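KLLA0C04147p (Kluyveromyces lactis, PDB 5H2A) probably binds and transfers sterols as a member of the OSBP family, this piece being its ankyrin-repeat domain. Local coordinates at residues Gln162-Arg167 with Arg212-His217. Numbering follows the deposited sequence.
Sequences QAFNNR and RWILDH
F164 reaches from the last turn of its helix to W213 and I214, and its outer ring carbons do all the touching. Its CG lies anti to the carbonyl carbon (chi1 -78°), which swings the ring out so that CE1 and CZ reach the other helix. CZ lies 3.8 Å from W213 CZ3, at the benzo end of the indole, while CE1 comes to 3.7 Å from I214 CG1; the branched isoleucine offers the ring both CG1 and, slightly farther off, CD1. The phenyl and the six-membered ring of the indole lie at 78° to each other, with centroids 5.9 Å apart, in an oblique approach. The CA atoms of F164 and I214 are 9.8 Å apart, a spacing that the length of a phenylalanine spans, while its flat apolar ring suits a buried place. W213 holds CG anti to its backbone N (chi1 -169°), which carries the benzo end toward the phenyl; its NE1 bonds to N173. Over one face of the indole, H217 ND1 sits 3.3 Å above the plane, near its centre, and donates to W213 O over 2.8 Å, a bond lying in the imidazole plane that probably helps to fix the rotation of that ring. Cutting F164 back to an alanine removes the ring, which is likely to leave W213 CZ3 and I214 CG1 without their partner and a gap between the helices. In this ankyrin-repeat domain the contact is buried: F160 meets the F164 ring edge-to-face, L172 and L176 of helix 169-176 pack on W213, and helix 198-204 covers I214 through V198, L199 and F202.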
ATOM      1  N   GLN A 162      -0.274   8.117 -17.227  1.00 26.13           N
ATOM      2  CA  GLN A 162       0.397   9.398 -17.433  1.00 23.48           C
ATOM      3  C   GLN A 162       1.901   9.296 -17.182  1.00 22.00           C
ATOM      4  O   GLN A 162       2.710   9.885 -17.915  1.00 22.83           O
ATOM      5  CB  GLN A 162      -0.230  10.455 -16.517  1.00 26.61           C
ATOM      6  CG  GLN A 162       0.194  11.880 -16.860  1.00 39.33           C
ATOM      7  CD  GLN A 162      -0.151  12.256 -18.298  1.00 59.17           C
ATOM      8  OE1 GLN A 162      -1.270  12.024 -18.760  1.00 66.63           O
ATOM      9  NE2 GLN A 162       0.817  12.827 -19.013  1.00 62.28           N
ATOM     10  N   ALA A 163       2.300   8.586 -16.130  1.00 20.78           N
ATOM     11  CA  ALA A 163       3.722   8.416 -15.865  1.00 19.04           C
ATOM     12  C   ALA A 163       4.411   7.673 -17.001  1.00 22.16           C
ATOM     13  O   ALA A 163       5.547   8.008 -17.356  1.00 23.17           O
ATOM     14  CB  ALA A 163       3.943   7.680 -14.536  1.00 19.80           C
ATOM     15  N   PHE A 164       3.753   6.656 -17.582  1.00 16.78           N
ATOM     16  CA  PHE A 164       4.322   6.009 -18.765  1.00 19.00           C
ATOM     17  C   PHE A 164       4.400   6.989 -19.937  1.00 17.82           C
ATOM     18  O   PHE A 164       5.410   7.029 -20.652  1.00 19.27           O
ATOM     19  CB  PHE A 164       3.498   4.780 -19.175  1.00 20.40           C
ATOM     20  CG  PHE A 164       3.766   3.550 -18.328  1.00 18.58           C
ATOM     21  CD1 PHE A 164       4.999   2.927 -18.370  1.00 20.28           C
ATOM     22  CD2 PHE A 164       2.779   3.028 -17.508  1.00 22.36           C
ATOM     23  CE1 PHE A 164       5.256   1.797 -17.603  1.00 21.78           C
ATOM     24  CE2 PHE A 164       3.018   1.896 -16.733  1.00 21.01           C
ATOM     25  CZ  PHE A 164       4.257   1.282 -16.778  1.00 18.08           C
ATOM     26  N   ASN A 165       3.328   7.761 -20.167  1.00 20.94           N
ATOM     27  CA  ASN A 165       3.345   8.739 -21.263  1.00 21.11           C
ATOM     28  C   ASN A 165       4.493   9.726 -21.109  1.00 26.08           C
ATOM     29  O   ASN A 165       5.074  10.161 -22.109  1.00 25.92           O
ATOM     30  CB  ASN A 165       2.016   9.503 -21.344  1.00 18.92           C
ATOM     31  CG  ASN A 165       0.864   8.638 -21.811  1.00 24.16           C
ATOM     32  OD1 ASN A 165       1.061   7.559 -22.348  1.00 29.57           O
ATOM     33  ND2 ASN A 165      -0.346   9.134 -21.637  1.00 28.01           N
ATOM     34  N   ASN A 166       4.850  10.073 -19.874  1.00 27.54           N
ATOM     35  CA  ASN A 166       5.947  10.997 -19.589  1.00 29.14           C
ATOM     36  C   ASN A 166       7.310  10.325 -19.490  1.00 25.69           C
ATOM     37  O   ASN A 166       8.302  11.019 -19.228  1.00 25.26           O
ATOM     38  CB  ASN A 166       5.673  11.748 -18.280  1.00 28.18           C
ATOM     39  CG  ASN A 166       4.426  12.598 -18.351  1.00 33.36           C
ATOM     40  OD1 ASN A 166       3.938  12.897 -19.442  1.00 31.86           O
ATOM     41  ND2 ASN A 166       3.906  13.007 -17.183  1.00 29.52           N
ATOM     42  N   ARG A 167       7.388   8.999 -19.654  1.00 21.54           N
ATOM     43  CA  ARG A 167       8.629   8.252 -19.432  1.00 16.68           C
ATOM     44  C   ARG A 167       9.273   8.618 -18.094  1.00 25.17           C
ATOM     45  O   ARG A 167      10.492   8.760 -17.982  1.00 24.98           O
ATOM     46  CB  ARG A 167       9.617   8.462 -20.585  1.00 23.89           C
ATOM     47  CG  ARG A 167       9.068   8.099 -21.956  1.00 23.03           C
ATOM     48  CD  ARG A 167      10.131   8.323 -23.038  1.00 19.45           C
ATOM     49  NE  ARG A 167      11.143   7.276 -22.970  1.00 21.24           N
ATOM     50  CZ  ARG A 167      12.413   7.466 -22.642  1.00 25.90           C
ATOM     51  NH1 ARG A 167      12.852   8.688 -22.379  1.00 28.07           N
ATOM     52  NH2 ARG A 167      13.247   6.433 -22.614  1.00 22.98           N
ATOM     53  N   ARG A 212      12.828  -2.125 -19.269  1.00 19.91           N
ATOM     54  CA  ARG A 212      13.507  -2.628 -18.072  1.00 21.31           C
ATOM     55  C   ARG A 212      12.678  -2.369 -16.819  1.00 18.28           C
ATOM     56  O   ARG A 212      12.541  -3.251 -15.959  1.00 20.52           O
ATOM     57  CB  ARG A 212      14.889  -1.983 -17.941  1.00 33.73           C
ATOM     58  CG  ARG A 212      15.955  -2.942 -17.426  1.00 50.43           C
ATOM     59  CD  ARG A 212      17.246  -2.227 -17.037  1.00 49.45           C
ATOM     60  NE  ARG A 212      17.895  -1.544 -18.151  1.00 48.65           N
ATOM     61  CZ  ARG A 212      18.519  -2.163 -19.148  1.00 49.97           C
ATOM     62  NH1 ARG A 212      18.562  -3.490 -19.189  1.00 51.82           N
ATOM     63  NH2 ARG A 212      19.094  -1.455 -20.107  1.00 50.17           N
ATOM     64  N   TRP A 213      12.130  -1.162 -16.695  1.00 17.89           N
ATOM     65  CA  TRP A 213      11.304  -0.821 -15.542  1.00 20.74           C
ATOM     66  C   TRP A 213      10.076  -1.715 -15.471  1.00 23.60           C
ATOM     67  O   TRP A 213       9.736  -2.248 -14.399  1.00 19.71           O
ATOM     68  CB  TRP A 213      10.893   0.660 -15.598  1.00 21.60           C
ATOM     69  CG  TRP A 213      10.272   1.067 -14.296  1.00 22.78           C
ATOM     70  CD1 TRP A 213      10.920   1.584 -13.209  1.00 29.03           C
ATOM     71  CD2 TRP A 213       8.901   0.901 -13.908  1.00 23.22           C
ATOM     72  NE1 TRP A 213      10.025   1.788 -12.175  1.00 25.61           N
ATOM     73  CE2 TRP A 213       8.781   1.371 -12.576  1.00 27.76           C
ATOM     74  CE3 TRP A 213       7.757   0.413 -14.557  1.00 23.28           C
ATOM     75  CZ2 TRP A 213       7.569   1.368 -11.888  1.00 26.29           C
ATOM     76  CZ3 TRP A 213       6.554   0.420 -13.875  1.00 20.92           C
ATOM     77  CH2 TRP A 213       6.470   0.886 -12.550  1.00 22.12           C
ATOM     78  N   ILE A 214       9.390  -1.896 -16.608  1.00 17.58           N
ATOM     79  CA  ILE A 214       8.212  -2.762 -16.627  1.00 15.17           C
ATOM     80  C   ILE A 214       8.588  -4.178 -16.197  1.00 19.73           C
ATOM     81  O   ILE A 214       7.922  -4.784 -15.350  1.00 19.46           O
ATOM     82  CB  ILE A 214       7.560  -2.753 -18.022  1.00 17.70           C
ATOM     83  CG1 ILE A 214       6.961  -1.376 -18.319  1.00 17.02           C
ATOM     84  CG2 ILE A 214       6.487  -3.830 -18.125  1.00 15.89           C
ATOM     85  CD1 ILE A 214       6.645  -1.173 -19.808  1.00 17.91           C
ATOM     86  N   LEU A 215       9.684  -4.716 -16.756  1.00 17.87           N
ATOM     87  CA  LEU A 215      10.074  -6.086 -16.405  1.00 20.42           C
ATOM     88  C   LEU A 215      10.521  -6.197 -14.950  1.00 25.81           C
ATOM     89  O   LEU A 215      10.403  -7.270 -14.347  1.00 28.70           O
ATOM     90  CB  LEU A 215      11.173  -6.586 -17.343  1.00 20.67           C
ATOM     91  CG  LEU A 215      10.722  -6.838 -18.787  1.00 19.37           C
ATOM     92  CD1 LEU A 215      11.913  -7.144 -19.701  1.00 23.59           C
ATOM     93  CD2 LEU A 215       9.674  -7.947 -18.863  1.00 24.26           C
ATOM     94  N   ASP A 216      11.025  -5.113 -14.361  1.00 24.43           N
ATOM     95  CA  ASP A 216      11.374  -5.145 -12.942  1.00 28.11           C
ATOM     96  C   ASP A 216      10.180  -4.939 -12.025  1.00 28.05           C
ATOM     97  O   ASP A 216      10.345  -5.018 -10.803  1.00 25.73           O
ATOM     98  CB  ASP A 216      12.435  -4.095 -12.628  1.00 27.66           C
ATOM     99  CG  ASP A 216      13.778  -4.432 -13.229  1.00 39.24           C
ATOM    100  OD1 ASP A 216      13.970  -5.601 -13.637  1.00 47.66           O
ATOM    101  OD2 ASP A 216      14.644  -3.534 -13.291  1.00 41.29           O
ATOM    102  N   HIS A 217       8.989  -4.698 -12.563  1.00 22.36           N
ATOM    103  CA  HIS A 217       7.820  -4.433 -11.729  1.00 25.39           C
ATOM    104  C   HIS A 217       6.634  -5.282 -12.148  1.00 26.97           C
ATOM    105  O   HIS A 217       5.483  -4.832 -12.139  1.00 26.24           O
ATOM    106  CB  HIS A 217       7.484  -2.946 -11.739  1.00 29.42           C
ATOM    107  CG  HIS A 217       8.499  -2.119 -11.021  1.00 26.58           C
ATOM    108  ND1 HIS A 217       9.677  -1.705 -11.611  1.00 27.75           N
ATOM    109  CD2 HIS A 217       8.549  -1.686  -9.738  1.00 26.80           C
ATOM    110  CE1 HIS A 217      10.390  -1.023 -10.732  1.00 34.29           C
ATOM    111  NE2 HIS A 217       9.722  -0.984  -9.593  1.00 28.76           N
TER